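Local atomic coordinates of Lin2722 protein (PDB entry 3DS8), a protein that is of unknown function but belongs to an alpha/beta-hydrolase family and is probably a serine hydrolase whose substrate has not been identified. Residues A[186-191]-A[223-228]. Residues are numbered along the deposited sequence; the frame is centred on the assembly and turned at random.
Sequences PTDGIV and QTLHET
With CG beside the backbone N (chi1 -72°) and a bend at chi2 (84°), the chain of Gln223 swings its amide over to Ile190, whose own CG1 also lies beside the backbone N. The two side chains cross at about a right angle, and Gln223 NE2 rests 3.9 Å from Ile190 CG1, a van der Waals touch at the exposed side of the contact. On the buried side, Asp188 OD2 stands 4.4 Å from Leu225 CD2, with no hydrogen bond passing between the segments. What is held firmly is the carboxylate. Asp188 OD1 accepts the N-H of Ile190 (N to OD1 2.9 Å), almost in line with the C-O bond, and that of Val191 (N to OD1 2.7 Å) from above the carboxylate plane; the first bond closes an Asx turn, and the second makes it an Asx motif. Thr187 OG1 accepts the N-H of Gly189 (N to OG1 3.0 Å) in an overlapping ST turn, one residue earlier in the chain. Two bonds on one oxygen restrict rotation of the carboxylate, while Asp188 OD2 is hydrogen-bonded to His222 ND1, next to Gln223. The loop after strand 173-180, carrying Asp188, thus meets the loop after strand 209-216, carrying His222: the geometry is consistent with the Ser-His-Asp catalytic triad of the alpha/beta-hydrolase fold, with Ser102 as the likely nucleophile.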
# COMPACT_ATOMS: atom_id res chain seq x y z
N PRO A 186 19.61 -6.74 -7.69
CA PRO A 186 18.29 -6.08 -7.75
C PRO A 186 17.20 -6.89 -7.04
O PRO A 186 16.25 -7.40 -7.64
CB PRO A 186 18.07 -5.90 -9.26
CG PRO A 186 18.76 -6.95 -9.85
CD PRO A 186 19.96 -7.31 -9.00
N THR A 187 17.38 -7.02 -5.74
CA THR A 187 16.38 -7.65 -4.87
C THR A 187 16.42 -6.89 -3.56
O THR A 187 17.43 -6.30 -3.23
CB THR A 187 16.68 -9.12 -4.65
OG1 THR A 187 15.71 -9.71 -3.74
CG2 THR A 187 18.06 -9.31 -4.11
N ASP A 188 15.32 -6.91 -2.83
CA ASP A 188 15.35 -6.47 -1.43
C ASP A 188 15.70 -7.56 -0.42
O ASP A 188 15.65 -7.32 0.78
CB ASP A 188 14.06 -5.73 -1.06
CG ASP A 188 12.84 -6.63 -0.88
OD1 ASP A 188 12.97 -7.89 -0.88
OD2 ASP A 188 11.73 -6.03 -0.75
N GLY A 189 16.08 -8.74 -0.92
CA GLY A 189 16.44 -9.87 -0.12
C GLY A 189 15.36 -10.95 -0.24
O GLY A 189 15.64 -12.14 -0.05
N ILE A 190 14.14 -10.53 -0.56
CA ILE A 190 12.99 -11.43 -0.68
C ILE A 190 12.29 -11.23 -2.03
O ILE A 190 12.02 -12.20 -2.76
CB ILE A 190 11.99 -11.22 0.45
CG1 ILE A 190 12.61 -11.67 1.79
CG2 ILE A 190 10.69 -12.06 0.22
CD1 ILE A 190 12.71 -13.18 1.93
N VAL A 191 12.05 -9.96 -2.35
CA VAL A 191 11.34 -9.55 -3.56
C VAL A 191 12.31 -8.93 -4.59
O VAL A 191 12.99 -7.94 -4.28
CB VAL A 191 10.23 -8.51 -3.20
CG1 VAL A 191 9.43 -8.01 -4.49
CG2 VAL A 191 9.26 -9.05 -2.10
N GLN A 223 12.42 -6.94 5.16
CA GLN A 223 11.76 -7.14 6.44
C GLN A 223 11.49 -5.81 7.18
O GLN A 223 10.50 -5.70 7.93
CB GLN A 223 12.61 -8.08 7.31
CG GLN A 223 12.61 -9.52 6.85
CD GLN A 223 13.62 -9.92 5.72
OE1 GLN A 223 14.27 -9.09 5.08
NE2 GLN A 223 13.73 -11.26 5.50
N THR A 224 12.36 -4.83 6.96
CA THR A 224 12.29 -3.55 7.64
C THR A 224 12.13 -2.34 6.69
O THR A 224 12.35 -1.17 7.07
CB THR A 224 13.50 -3.40 8.57
OG1 THR A 224 14.74 -3.61 7.87
CG2 THR A 224 13.39 -4.43 9.70
N LEU A 225 11.77 -2.60 5.44
CA LEU A 225 11.74 -1.53 4.45
C LEU A 225 10.71 -0.41 4.79
O LEU A 225 10.89 0.75 4.47
CB LEU A 225 11.47 -2.11 3.04
CG LEU A 225 11.57 -1.13 1.87
CD1 LEU A 225 12.97 -0.54 1.74
CD2 LEU A 225 11.11 -1.87 0.55
N HIS A 226 9.62 -0.81 5.44
CA HIS A 226 8.60 0.12 5.98
C HIS A 226 9.06 0.94 7.21
O HIS A 226 8.30 1.80 7.68
CB HIS A 226 7.35 -0.65 6.33
CG HIS A 226 7.55 -1.63 7.44
ND1 HIS A 226 8.48 -2.65 7.37
CD2 HIS A 226 6.94 -1.75 8.63
CE1 HIS A 226 8.44 -3.34 8.49
NE2 HIS A 226 7.53 -2.81 9.29
N GLU A 227 10.29 0.71 7.66
CA GLU A 227 10.88 1.42 8.80
C GLU A 227 12.07 2.31 8.44
O GLU A 227 12.62 2.97 9.31
CB GLU A 227 11.34 0.46 9.86
CG GLU A 227 10.13 -0.29 10.48
CD GLU A 227 10.48 -1.19 11.64
OE1 GLU A 227 11.56 -1.82 11.59
OE2 GLU A 227 9.66 -1.29 12.62
N THR A 228 12.47 2.32 7.18
CA THR A 228 13.64 3.09 6.83
C THR A 228 13.27 4.57 6.91
O THR A 228 12.12 4.97 6.62
CB THR A 228 14.22 2.78 5.45
OG1 THR A 228 13.30 3.16 4.45
CG2 THR A 228 14.59 1.29 5.30